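Long-range contacts in lysozyme M1 (Streptomyces coelicolor, PDB 1JFX), which hydrolyses the beta-1,4 linkages between N-acetylmuramic acid and N-acetylglucosamine in bacterial peptidoglycan, acting on the diacetylated form as well: residues 133-141 with 154-163; 16-24 with 48-57. All coordinates share one frame; numbering follows the deposited sequence.

Interaction 1: 133-141 with 154-163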
ATOM      1  N   ARG A 133      -0.734   4.604 -13.552  1.00  8.14           N
ATOM      2  CA  ARG A 133      -1.361   4.942 -12.279  1.00  6.54           C
ATOM      3  C   ARG A 133      -0.519   5.738 -11.303  1.00  6.76           C
ATOM      4  O   ARG A 133       0.709   5.627 -11.288  1.00  6.88           O
ATOM      5  CB  ARG A 133      -1.798   3.669 -11.543  1.00  7.90           C
ATOM      6  CG  ARG A 133      -2.674   2.700 -12.329  1.00  9.18           C
ATOM      7  CD  ARG A 133      -3.957   3.361 -12.856  1.00  6.38           C
ATOM      8  NE  ARG A 133      -4.722   4.106 -11.843  1.00  8.67           N
ATOM      9  CZ  ARG A 133      -5.664   3.589 -11.053  1.00  5.96           C
ATOM     10  NH1 ARG A 133      -5.986   2.300 -11.127  1.00  7.71           N
ATOM     11  NH2 ARG A 133      -6.310   4.376 -10.194  1.00  9.42           N
ATOM     12  N   ASP A 134      -1.210   6.539 -10.486  1.00  6.74           N
ATOM     13  CA  ASP A 134      -0.575   7.304  -9.402  1.00  8.00           C
ATOM     14  C   ASP A 134      -0.388   6.305  -8.247  1.00  7.46           C
ATOM     15  O   ASP A 134      -1.358   5.739  -7.735  1.00  7.41           O
ATOM     16  CB  ASP A 134      -1.483   8.442  -8.918  1.00  9.89           C
ATOM     17  CG  ASP A 134      -1.547   9.599  -9.891  1.00 11.07           C
ATOM     18  OD1 ASP A 134      -0.541   9.858 -10.580  1.00 11.19           O
ATOM     19  OD2 ASP A 134      -2.602  10.278  -9.955  1.00 13.44           O
ATOM     20  N   VAL A 135       0.855   6.094  -7.832  1.00  7.08           N
ATOM     21  CA  VAL A 135       1.133   5.153  -6.764  1.00  6.52           C
ATOM     22  C   VAL A 135       0.504   5.617  -5.447  1.00  7.16           C
ATOM     23  O   VAL A 135       0.467   6.813  -5.151  1.00  7.01           O
ATOM     24  CB  VAL A 135       2.663   4.968  -6.586  1.00  4.50           C
ATOM     25  CG1 VAL A 135       3.285   6.247  -6.017  1.00  7.95           C
ATOM     26  CG2 VAL A 135       2.944   3.755  -5.682  1.00  5.50           C
ATOM     27  N   VAL A 136      -0.027   4.666  -4.682  1.00  6.18           N
ATOM     28  CA  VAL A 136      -0.616   4.968  -3.381  1.00  6.64           C
ATOM     29  C   VAL A 136       0.535   4.961  -2.373  1.00  6.86           C
ATOM     30  O   VAL A 136       1.357   4.052  -2.378  1.00  6.33           O
ATOM     31  CB  VAL A 136      -1.645   3.883  -2.999  1.00  6.83           C
ATOM     32  CG1 VAL A 136      -2.127   4.077  -1.563  1.00  8.01           C
ATOM     33  CG2 VAL A 136      -2.813   3.942  -3.977  1.00  7.50           C
ATOM     34  N   ILE A 137       0.599   5.967  -1.506  1.00  5.27           N
ATOM     35  CA  ILE A 137       1.662   6.027  -0.513  1.00  5.96           C
ATOM     36  C   ILE A 137       1.187   5.536   0.857  1.00  6.09           C
ATOM     37  O   ILE A 137       0.239   6.087   1.434  1.00  5.99           O
ATOM     38  CB  ILE A 137       2.218   7.481  -0.364  1.00  6.49           C
ATOM     39  CG1 ILE A 137       2.955   7.890  -1.646  1.00  9.83           C
ATOM     40  CG2 ILE A 137       3.175   7.565   0.851  1.00  7.69           C
ATOM     41  CD1 ILE A 137       3.409   9.358  -1.648  1.00  8.36           C
ATOM     42  N   TYR A 138       1.827   4.474   1.346  1.00  5.73           N
ATOM     43  CA  TYR A 138       1.533   3.936   2.679  1.00  6.03           C
ATOM     44  C   TYR A 138       2.669   4.382   3.577  1.00  6.51           C
ATOM     45  O   TYR A 138       3.847   4.141   3.265  1.00  7.45           O
ATOM     46  CB  TYR A 138       1.483   2.395   2.683  1.00  6.20           C
ATOM     47  CG  TYR A 138       1.526   1.774   4.084  1.00  8.46           C
ATOM     48  CD1 TYR A 138       2.742   1.569   4.752  1.00  8.42           C
ATOM     49  CD2 TYR A 138       0.346   1.400   4.745  1.00  7.82           C
ATOM     50  CE1 TYR A 138       2.783   1.010   6.030  1.00  8.09           C
ATOM     51  CE2 TYR A 138       0.375   0.830   6.022  1.00  8.52           C
ATOM     52  CZ  TYR A 138       1.600   0.639   6.662  1.00  8.73           C
ATOM     53  OH  TYR A 138       1.643   0.063   7.926  1.00 10.90           O
ATOM     54  N   THR A 139       2.322   5.018   4.689  1.00  6.76           N
ATOM     55  CA  THR A 139       3.329   5.474   5.647  1.00  6.75           C
ATOM     56  C   THR A 139       2.649   5.917   6.930  1.00  6.35           C
ATOM     57  O   THR A 139       1.426   5.822   7.058  1.00  7.52           O
ATOM     58  CB  THR A 139       4.157   6.660   5.068  1.00  7.35           C
ATOM     59  OG1 THR A 139       5.254   6.953   5.944  1.00  8.48           O
ATOM     60  CG2 THR A 139       3.310   7.910   4.915  1.00  9.33           C
ATOM     61  N   THR A 140       3.450   6.342   7.901  1.00  6.77           N
ATOM     62  CA  THR A 140       2.906   6.867   9.145  1.00  7.36           C
ATOM     63  C   THR A 140       3.073   8.372   9.079  1.00  7.05           C
ATOM     64  O   THR A 140       3.919   8.878   8.348  1.00  7.38           O
ATOM     65  CB  THR A 140       3.650   6.344  10.410  1.00  7.35           C
ATOM     66  OG1 THR A 140       5.053   6.647  10.330  1.00  9.04           O
ATOM     67  CG2 THR A 140       3.445   4.828  10.550  1.00  7.42           C
ATOM     68  N   ALA A 141       2.276   9.097   9.845  1.00  8.28           N
ATOM     69  CA  ALA A 141       2.402  10.541   9.862  1.00  7.70           C
ATOM     70  C   ALA A 141       3.803  10.925  10.362  1.00  8.53           C
ATOM     71  O   ALA A 141       4.428  11.824   9.817  1.00  8.71           O
ATOM     72  CB  ALA A 141       1.341  11.149  10.786  1.00  6.38           C
ATOM     73  N   MET A 154       3.228  15.704  -2.690  1.00  6.92           N
ATOM     74  CA  MET A 154       2.527  14.555  -3.247  1.00  7.35           C
ATOM     75  C   MET A 154       1.031  14.677  -3.052  1.00  8.20           C
ATOM     76  O   MET A 154       0.298  13.763  -3.401  1.00  8.74           O
ATOM     77  CB  MET A 154       3.013  13.251  -2.597  1.00  7.22           C
ATOM     78  CG  MET A 154       4.493  12.994  -2.766  1.00  7.03           C
ATOM     79  SD  MET A 154       5.005  12.943  -4.503  1.00  9.22           S
ATOM     80  CE  MET A 154       4.299  11.367  -5.034  1.00  9.19           C
ATOM     81  N   ALA A 155       0.569  15.807  -2.512  1.00  8.23           N
ATOM     82  CA  ALA A 155      -0.865  15.981  -2.270  1.00  9.32           C
ATOM     83  C   ALA A 155      -1.736  15.744  -3.498  1.00  9.80           C
ATOM     84  O   ALA A 155      -2.802  15.130  -3.397  1.00 11.11           O
ATOM     85  CB  ALA A 155      -1.140  17.380  -1.694  1.00  9.66           C
ATOM     86  N   ALA A 156      -1.291  16.208  -4.661  1.00  9.62           N
ATOM     87  CA  ALA A 156      -2.089  16.021  -5.871  1.00 11.46           C
ATOM     88  C   ALA A 156      -1.606  14.855  -6.717  1.00 12.22           C
ATOM     89  O   ALA A 156      -2.145  14.617  -7.797  1.00 14.58           O
ATOM     90  CB  ALA A 156      -2.086  17.299  -6.706  1.00 13.13           C
ATOM     91  N   LYS A 157      -0.613  14.121  -6.224  1.00 10.76           N
ATOM     92  CA  LYS A 157      -0.046  13.007  -6.985  1.00 10.11           C
ATOM     93  C   LYS A 157      -0.323  11.603  -6.473  1.00 10.47           C
ATOM     94  O   LYS A 157      -0.441  10.679  -7.266  1.00 12.52           O
ATOM     95  CB  LYS A 157       1.470  13.150  -7.079  1.00 10.45           C
ATOM     96  CG  LYS A 157       1.974  14.241  -8.001  1.00 15.23           C
ATOM     97  CD  LYS A 157       3.491  14.192  -8.014  1.00 14.55           C
ATOM     98  CE  LYS A 157       4.091  15.090  -9.068  1.00 21.64           C
ATOM     99  NZ  LYS A 157       5.578  15.056  -8.959  1.00 22.25           N
ATOM    100  N   SER A 158      -0.391  11.430  -5.157  1.00  9.20           N
ATOM    101  CA  SER A 158      -0.607  10.097  -4.605  1.00  8.82           C
ATOM    102  C   SER A 158      -1.689   9.953  -3.555  1.00  9.48           C
ATOM    103  O   SER A 158      -1.747  10.751  -2.613  1.00  9.19           O
ATOM    104  CB  SER A 158       0.686   9.577  -3.955  1.00  8.98           C
ATOM    105  OG  SER A 158       1.690   9.240  -4.897  1.00  9.10           O
ATOM    106  N   PRO A 159      -2.561   8.939  -3.699  1.00  8.28           N
ATOM    107  CA  PRO A 159      -3.604   8.735  -2.686  1.00  8.57           C
ATOM    108  C   PRO A 159      -2.821   8.353  -1.416  1.00  8.44           C
ATOM    109  O   PRO A 159      -1.736   7.756  -1.500  1.00  7.87           O
ATOM    110  CB  PRO A 159      -4.395   7.545  -3.226  1.00 10.90           C
ATOM    111  CG  PRO A 159      -4.252   7.688  -4.721  1.00  9.94           C
ATOM    112  CD  PRO A 159      -2.816   8.119  -4.907  1.00  7.39           C
ATOM    113  N   PHE A 160      -3.370   8.663  -0.245  1.00  6.97           N
ATOM    114  CA  PHE A 160      -2.683   8.395   1.015  1.00  6.61           C
ATOM    115  C   PHE A 160      -3.265   7.222   1.801  1.00  5.73           C
ATOM    116  O   PHE A 160      -4.462   7.185   2.081  1.00  6.67           O
ATOM    117  CB  PHE A 160      -2.735   9.698   1.848  1.00  5.25           C
ATOM    118  CG  PHE A 160      -2.078   9.624   3.207  1.00  7.80           C
ATOM    119  CD1 PHE A 160      -0.800   9.095   3.365  1.00  8.78           C
ATOM    120  CD2 PHE A 160      -2.717  10.176   4.317  1.00 10.14           C
ATOM    121  CE1 PHE A 160      -0.167   9.126   4.615  1.00 10.36           C
ATOM    122  CE2 PHE A 160      -2.090  10.214   5.574  1.00  9.06           C
ATOM    123  CZ  PHE A 160      -0.816   9.690   5.720  1.00  8.78           C
ATOM    124  N   TRP A 161      -2.414   6.253   2.131  1.00  5.95           N
ATOM    125  CA  TRP A 161      -2.826   5.108   2.943  1.00  6.20           C
ATOM    126  C   TRP A 161      -2.091   5.308   4.270  1.00  6.35           C
ATOM    127  O   TRP A 161      -0.885   5.083   4.380  1.00  6.97           O
ATOM    128  CB  TRP A 161      -2.416   3.800   2.269  1.00  7.15           C
ATOM    129  CG  TRP A 161      -2.722   2.567   3.070  1.00  6.89           C
ATOM    130  CD1 TRP A 161      -3.414   2.483   4.248  1.00  6.37           C
ATOM    131  CD2 TRP A 161      -2.315   1.237   2.746  1.00  6.88           C
ATOM    132  NE1 TRP A 161      -3.461   1.174   4.679  1.00  6.37           N
ATOM    133  CE2 TRP A 161      -2.788   0.389   3.772  1.00  6.05           C
ATOM    134  CE3 TRP A 161      -1.586   0.681   1.683  1.00  5.99           C
ATOM    135  CZ2 TRP A 161      -2.555  -0.991   3.769  1.00  5.91           C
ATOM    136  CZ3 TRP A 161      -1.350  -0.687   1.675  1.00  6.62           C
ATOM    137  CH2 TRP A 161      -1.832  -1.512   2.713  1.00  5.73           C
ATOM    138  N   VAL A 162      -2.831   5.755   5.276  1.00  5.92           N
ATOM    139  CA  VAL A 162      -2.245   6.062   6.572  1.00  6.51           C
ATOM    140  C   VAL A 162      -2.278   4.912   7.553  1.00  6.82           C
ATOM    141  O   VAL A 162      -3.302   4.257   7.716  1.00  6.32           O
ATOM    142  CB  VAL A 162      -2.949   7.301   7.197  1.00  7.89           C
ATOM    143  CG1 VAL A 162      -4.448   7.080   7.280  1.00  8.57           C
ATOM    144  CG2 VAL A 162      -2.355   7.607   8.574  1.00  9.69           C
ATOM    145  N   ALA A 163      -1.140   4.670   8.196  1.00  6.60           N
ATOM    146  CA  ALA A 163      -1.063   3.627   9.211  1.00  6.69           C
ATOM    147  C   ALA A 163      -1.179   4.342  10.553  1.00  7.75           C
ATOM    148  O   ALA A 163      -0.314   5.134  10.901  1.00  8.28           O
ATOM    149  CB  ALA A 163       0.278   2.886   9.125  1.00 10.32           C
TER
HETATM  150  O   HOH W   1      -2.781  12.919  -9.736  1.00 28.98           O
HETATM  151  O   HOH W   2       0.519   7.647  11.625  1.00  9.30           O

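Interaction 2: 16-24 with 48-57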
ATOM      1  N   SER A  16      -0.542 -19.353   4.898  1.00  9.35           N
ATOM      2  CA  SER A  16      -1.541 -19.812   3.933  1.00 10.25           C
ATOM      3  C   SER A  16      -2.882 -19.159   4.227  1.00  8.91           C
ATOM      4  O   SER A  16      -3.414 -19.288   5.324  1.00  9.55           O
ATOM      5  CB  SER A  16      -1.690 -21.333   4.017  1.00 10.80           C
ATOM      6  OG  SER A  16      -2.666 -21.780   3.097  1.00 14.49           O
ATOM      7  N   ILE A  17      -3.433 -18.471   3.235  1.00  8.20           N
ATOM      8  CA  ILE A  17      -4.701 -17.761   3.391  1.00  7.95           C
ATOM      9  C   ILE A  17      -5.821 -18.341   2.538  1.00  7.76           C
ATOM     10  O   ILE A  17      -5.616 -18.654   1.363  1.00  8.23           O
ATOM     11  CB  ILE A  17      -4.530 -16.283   2.985  1.00  7.40           C
ATOM     12  CG1 ILE A  17      -3.490 -15.615   3.887  1.00  7.49           C
ATOM     13  CG2 ILE A  17      -5.889 -15.544   3.057  1.00  7.16           C
ATOM     14  CD1 ILE A  17      -3.147 -14.163   3.448  1.00  7.98           C
ATOM     15  N   ASN A  18      -6.999 -18.502   3.133  1.00  7.49           N
ATOM     16  CA  ASN A  18      -8.151 -18.981   2.378  1.00  7.56           C
ATOM     17  C   ASN A  18      -8.908 -17.714   1.985  1.00  7.79           C
ATOM     18  O   ASN A  18      -9.665 -17.150   2.789  1.00  7.05           O
ATOM     19  CB  ASN A  18      -9.053 -19.876   3.227  1.00  9.85           C
ATOM     20  CG  ASN A  18     -10.200 -20.447   2.422  1.00 11.64           C
ATOM     21  OD1 ASN A  18     -10.709 -19.795   1.521  1.00 13.66           O
ATOM     22  ND2 ASN A  18     -10.609 -21.667   2.743  1.00 15.73           N
ATOM     23  N   TRP A  19      -8.690 -17.254   0.757  1.00  6.73           N
ATOM     24  CA  TRP A  19      -9.326 -16.025   0.310  1.00  7.27           C
ATOM     25  C   TRP A  19     -10.836 -16.068   0.150  1.00  6.98           C
ATOM     26  O   TRP A  19     -11.492 -15.027   0.247  1.00  7.25           O
ATOM     27  CB  TRP A  19      -8.643 -15.518  -0.968  1.00  6.73           C
ATOM     28  CG  TRP A  19      -7.238 -15.052  -0.693  1.00  6.04           C
ATOM     29  CD1 TRP A  19      -6.091 -15.789  -0.766  1.00  7.83           C
ATOM     30  CD2 TRP A  19      -6.847 -13.746  -0.248  1.00  5.03           C
ATOM     31  NE1 TRP A  19      -5.003 -15.021  -0.389  1.00  7.48           N
ATOM     32  CE2 TRP A  19      -5.444 -13.763  -0.071  1.00  7.37           C
ATOM     33  CE3 TRP A  19      -7.552 -12.560   0.022  1.00  7.81           C
ATOM     34  CZ2 TRP A  19      -4.731 -12.642   0.361  1.00  8.40           C
ATOM     35  CZ3 TRP A  19      -6.842 -11.442   0.454  1.00  8.87           C
ATOM     36  CH2 TRP A  19      -5.444 -11.490   0.619  1.00  8.49           C
ATOM     37  N   SER A  20     -11.414 -17.245  -0.075  1.00  7.88           N
ATOM     38  CA  SER A  20     -12.866 -17.289  -0.174  1.00  7.53           C
ATOM     39  C   SER A  20     -13.417 -16.953   1.213  1.00  8.33           C
ATOM     40  O   SER A  20     -14.478 -16.340   1.342  1.00  8.71           O
ATOM     41  CB  SER A  20     -13.359 -18.668  -0.654  1.00  9.37           C
ATOM     42  OG  SER A  20     -13.084 -19.704   0.273  1.00 16.89           O
ATOM     43  N   SER A  21     -12.688 -17.342   2.257  1.00  8.62           N
ATOM     44  CA  SER A  21     -13.129 -17.027   3.609  1.00  7.84           C
ATOM     45  C   SER A  21     -12.969 -15.554   3.922  1.00  8.20           C
ATOM     46  O   SER A  21     -13.781 -14.981   4.664  1.00  8.37           O
ATOM     47  CB  SER A  21     -12.365 -17.862   4.629  1.00  8.80           C
ATOM     48  OG  SER A  21     -12.744 -19.215   4.481  1.00 10.56           O
ATOM     49  N   VAL A  22     -11.930 -14.938   3.366  1.00  6.37           N
ATOM     50  CA  VAL A  22     -11.695 -13.506   3.591  1.00  6.99           C
ATOM     51  C   VAL A  22     -12.859 -12.734   2.965  1.00  7.85           C
ATOM     52  O   VAL A  22     -13.389 -11.786   3.548  1.00  7.38           O
ATOM     53  CB  VAL A  22     -10.354 -13.054   2.949  1.00  8.04           C
ATOM     54  CG1 VAL A  22     -10.233 -11.527   2.983  1.00  6.46           C
ATOM     55  CG2 VAL A  22      -9.190 -13.685   3.700  1.00  7.97           C
ATOM     56  N   LYS A  23     -13.254 -13.151   1.766  1.00  6.68           N
ATOM     57  CA  LYS A  23     -14.366 -12.517   1.073  1.00  7.62           C
ATOM     58  C   LYS A  23     -15.680 -12.737   1.827  1.00  7.94           C
ATOM     59  O   LYS A  23     -16.453 -11.800   2.011  1.00  9.09           O
ATOM     60  CB  LYS A  23     -14.512 -13.082  -0.341  1.00  7.91           C
ATOM     61  CG  LYS A  23     -15.676 -12.496  -1.150  1.00  9.34           C
ATOM     62  CD  LYS A  23     -15.331 -11.099  -1.683  1.00 10.25           C
ATOM     63  CE  LYS A  23     -16.404 -10.566  -2.637  1.00 16.12           C
ATOM     64  NZ  LYS A  23     -17.711 -10.386  -1.955  1.00 20.16           N
ATOM     65  N   SER A  24     -15.941 -13.967   2.269  1.00  8.49           N
ATOM     66  CA  SER A  24     -17.215 -14.203   2.960  1.00  9.90           C
ATOM     67  C   SER A  24     -17.273 -13.511   4.324  1.00 10.69           C
ATOM     68  O   SER A  24     -18.361 -13.283   4.862  1.00 11.50           O
ATOM     69  CB  SER A  24     -17.505 -15.701   3.097  1.00  9.72           C
ATOM     70  OG  SER A  24     -16.596 -16.333   3.961  1.00 10.72           O
ATOM     71  N   ASN A  48      -1.243 -15.475  -3.294  1.00  7.61           N
ATOM     72  CA  ASN A  48      -2.203 -14.530  -2.736  1.00  6.70           C
ATOM     73  C   ASN A  48      -2.860 -13.701  -3.833  1.00  6.59           C
ATOM     74  O   ASN A  48      -4.070 -13.507  -3.851  1.00  7.73           O
ATOM     75  CB  ASN A  48      -1.533 -13.588  -1.734  1.00  6.51           C
ATOM     76  CG  ASN A  48      -1.293 -14.243  -0.389  1.00  6.68           C
ATOM     77  OD1 ASN A  48      -2.053 -15.124   0.023  1.00  6.87           O
ATOM     78  ND2 ASN A  48      -0.252 -13.801   0.316  1.00  6.91           N
ATOM     79  N   TYR A  49      -2.039 -13.215  -4.754  1.00  7.30           N
ATOM     80  CA  TYR A  49      -2.518 -12.379  -5.842  1.00  8.97           C
ATOM     81  C   TYR A  49      -3.534 -13.132  -6.699  1.00  7.90           C
ATOM     82  O   TYR A  49      -4.554 -12.575  -7.102  1.00  8.02           O
ATOM     83  CB  TYR A  49      -1.329 -11.939  -6.693  1.00  8.03           C
ATOM     84  CG  TYR A  49      -1.575 -10.750  -7.590  1.00 10.31           C
ATOM     85  CD1 TYR A  49      -1.624  -9.455  -7.071  1.00 11.01           C
ATOM     86  CD2 TYR A  49      -1.692 -10.914  -8.968  1.00 11.22           C
ATOM     87  CE1 TYR A  49      -1.775  -8.341  -7.914  1.00 10.17           C
ATOM     88  CE2 TYR A  49      -1.843  -9.818  -9.818  1.00 10.53           C
ATOM     89  CZ  TYR A  49      -1.881  -8.538  -9.284  1.00 11.27           C
ATOM     90  OH  TYR A  49      -2.001  -7.450 -10.128  1.00 12.99           O
ATOM     91  N   THR A  50      -3.249 -14.404  -6.960  1.00  6.95           N
ATOM     92  CA  THR A  50      -4.143 -15.225  -7.768  1.00  6.66           C
ATOM     93  C   THR A  50      -5.428 -15.545  -7.018  1.00  7.65           C
ATOM     94  O   THR A  50      -6.542 -15.327  -7.530  1.00  6.92           O
ATOM     95  CB  THR A  50      -3.448 -16.559  -8.155  1.00  7.77           C
ATOM     96  OG1 THR A  50      -2.297 -16.271  -8.957  1.00  7.92           O
ATOM     97  CG2 THR A  50      -4.399 -17.476  -8.944  1.00  5.69           C
ATOM     98  N   ASN A  51      -5.274 -16.049  -5.794  1.00  7.30           N
ATOM     99  CA  ASN A  51      -6.422 -16.461  -5.002  1.00  7.60           C
ATOM    100  C   ASN A  51      -7.327 -15.320  -4.548  1.00  6.99           C
ATOM    101  O   ASN A  51      -8.540 -15.485  -4.474  1.00  6.77           O
ATOM    102  CB  ASN A  51      -5.943 -17.300  -3.811  1.00  7.78           C
ATOM    103  CG  ASN A  51      -5.211 -18.565  -4.250  1.00  9.64           C
ATOM    104  OD1 ASN A  51      -5.443 -19.089  -5.344  1.00 10.44           O
ATOM    105  ND2 ASN A  51      -4.333 -19.068  -3.394  1.00  8.68           N
ATOM    106  N   ALA A  52      -6.751 -14.169  -4.249  1.00  6.95           N
ATOM    107  CA  ALA A  52      -7.581 -13.030  -3.858  1.00  7.39           C
ATOM    108  C   ALA A  52      -8.445 -12.650  -5.060  1.00  7.43           C
ATOM    109  O   ALA A  52      -9.643 -12.407  -4.922  1.00  7.07           O
ATOM    110  CB  ALA A  52      -6.702 -11.847  -3.439  1.00  7.71           C
ATOM    111  N   TYR A  53      -7.842 -12.613  -6.246  1.00  6.94           N
ATOM    112  CA  TYR A  53      -8.589 -12.265  -7.454  1.00  7.47           C
ATOM    113  C   TYR A  53      -9.713 -13.279  -7.685  1.00  6.86           C
ATOM    114  O   TYR A  53     -10.860 -12.903  -7.904  1.00  7.80           O
ATOM    115  CB  TYR A  53      -7.641 -12.238  -8.675  1.00  6.57           C
ATOM    116  CG  TYR A  53      -8.360 -12.060 -10.002  1.00  8.36           C
ATOM    117  CD1 TYR A  53      -8.999 -13.142 -10.621  1.00  8.51           C
ATOM    118  CD2 TYR A  53      -8.492 -10.798 -10.587  1.00 10.34           C
ATOM    119  CE1 TYR A  53      -9.764 -12.966 -11.772  1.00  7.44           C
ATOM    120  CE2 TYR A  53      -9.252 -10.614 -11.746  1.00  8.60           C
ATOM    121  CZ  TYR A  53      -9.893 -11.698 -12.327  1.00  8.23           C
ATOM    122  OH  TYR A  53     -10.720 -11.517 -13.417  1.00  7.92           O
ATOM    123  N   ASN A  54      -9.391 -14.567  -7.622  1.00  8.18           N
ATOM    124  CA  ASN A  54     -10.415 -15.577  -7.873  1.00  7.24           C
ATOM    125  C   ASN A  54     -11.561 -15.527  -6.867  1.00  8.35           C
ATOM    126  O   ASN A  54     -12.697 -15.885  -7.184  1.00  8.67           O
ATOM    127  CB  ASN A  54      -9.796 -16.983  -7.892  1.00  7.08           C
ATOM    128  CG  ASN A  54      -8.909 -17.223  -9.111  1.00  7.52           C
ATOM    129  OD1 ASN A  54      -9.020 -16.525 -10.119  1.00  9.90           O
ATOM    130  ND2 ASN A  54      -8.035 -18.221  -9.021  1.00  7.83           N
ATOM    131  N   ALA A  55     -11.268 -15.074  -5.652  1.00  7.23           N
ATOM    132  CA  ALA A  55     -12.302 -14.992  -4.622  1.00  7.70           C
ATOM    133  C   ALA A  55     -13.175 -13.753  -4.769  1.00  8.56           C
ATOM    134  O   ALA A  55     -14.152 -13.597  -4.038  1.00  9.14           O
ATOM    135  CB  ALA A  55     -11.659 -14.997  -3.245  1.00  8.49           C
ATOM    136  N   GLY A  56     -12.808 -12.869  -5.692  1.00  8.45           N
ATOM    137  CA  GLY A  56     -13.589 -11.666  -5.913  1.00  9.35           C
ATOM    138  C   GLY A  56     -13.169 -10.463  -5.090  1.00  9.93           C
ATOM    139  O   GLY A  56     -13.914  -9.486  -4.994  1.00 10.06           O
ATOM    140  N   ILE A  57     -11.981 -10.536  -4.502  1.00  9.54           N
ATOM    141  CA  ILE A  57     -11.443  -9.436  -3.702  1.00  8.66           C
ATOM    142  C   ILE A  57     -10.761  -8.445  -4.658  1.00  8.35           C
ATOM    143  O   ILE A  57     -10.029  -8.854  -5.566  1.00  9.04           O
ATOM    144  CB  ILE A  57     -10.388  -9.971  -2.680  1.00  9.91           C
ATOM    145  CG1 ILE A  57     -11.058 -10.851  -1.614  1.00  9.94           C
ATOM    146  CG2 ILE A  57      -9.654  -8.808  -2.021  1.00  9.25           C
ATOM    147  CD1 ILE A  57     -11.972 -10.082  -0.647  1.00 12.25           C
TER
HETATM  148  O   HOH W   3      -1.332 -17.413   1.315  1.00 11.68           O
HETATM  149  O   HOH W   4      -3.781 -17.955  -0.746  1.00 12.46           O

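Interaction 1: 133-141 with 154-163
Ser158 OG donates to Val135 O over 2.7 Å, latching the turn before strand 160-163 to the residue just ahead of strand 136-139. The two strands run parallel as neighbours in the beta-alpha barrel, joined by a beta-alpha-beta crossover through helix 141-148. Their ladder alternates as parallel strands require: Ile137 N gives to Pro159 O, Trp161 N to Ile137 O at 2.7 Å, Thr139 N to Trp161 O, and Ala163 N to Thr139 O. Proline suits position 159, where the ladder needs only its carbonyl.

Tyr138 and Trp161 leave on the same sheet face and meet in a T-shaped stack, planes at 74°. With CG anti to the backbone N (chi1 166°), the tyrosine directs its CD2 edge over the indole face, 3.3 Å from Trp161 CD2. Gln183 bonds Tyr138 OH and Asn200 bonds Trp161 NE1, so both rings have their polar ends held. The tyrosine also lies beside Asp98 and Glu100, the predicted catalytic acids.

On the other face, Thr139 CG2 reaches the edge of the Phe160 ring, while Ile137 CD1 packs on Ser158 CB and the bent Met154 chain. Beyond the ladder, a water accepts from Ala141 N and donates to Ala163 O at 2.7 Å.

Interaction 2: 16-24 with 48-57
Trp19 lays its indole against helix 45-54, one face turned to Ala52 and the pyrrole N-H directed at Asn48. This is helix-to-helix packing on the outer layer of the beta-alpha barrel: the short helix 19-24 crosses segment 48-54 at -45°, with axes 8.9 Å apart. Ala52 CB sits over the six-membered ring in a CH-pi contact, 3.8 Å from its centroid and 16° off the normal; a small methyl lets the flat ring come close to the helix. Ile17 CG2 lies over the opposite indole face, toward its rim.

Asn48 stands nearly upright to the ring, its amide plane 73° from the indole. Trp19 NE1 donates to Asn48 OD1 at 3.0 Å, the oxygen lying in the ring plane although the N-H arrives tilted from the amide plane. A water accepting from Ile17 N lies 2.7 Å from Asn48 OD1 and links the loop before helix 19-24 to the same amide. Asn18 caps that helix, its OD1 accepting from Ser21 N and, weakly, from Ser20 N.

Ala55 CB fits beside the Trp19 backbone, 3.5 Å from Trp19 O. Gly56, with positive phi, ends the other helix in a Schellman motif that brings Ile57 round to the contact; any side chain here would press against Ala55 O, hence glycine. Lys23, bent at chi2, runs past Ile57 in the opposite direction, its CD 3.7 Å from Ile57 CD1.

Overall arrangement
Both contacts belong to the one beta-alpha barrel domain of this glycosyl hydrolase family 25 enzyme, yet they lie on opposite sides of its centre, 25 Å apart between centres and about 10 Å at the nearest atoms. Along the sequence both segments of interaction 2 come first, and those of interaction 1 follow. Residues 16-24 and 48-57 pack helices against the outside of strands 6-10 and 29-36, whereas 133-141 and 154-163 pair two strands of the barrel wall itself. The same curled sheet links them: strands 58-64 and 96-98 lie between 29-36 and 136-139. One contact therefore belongs to the outer helical layer, and the other to the part of the wall beside the predicted catalytic acids.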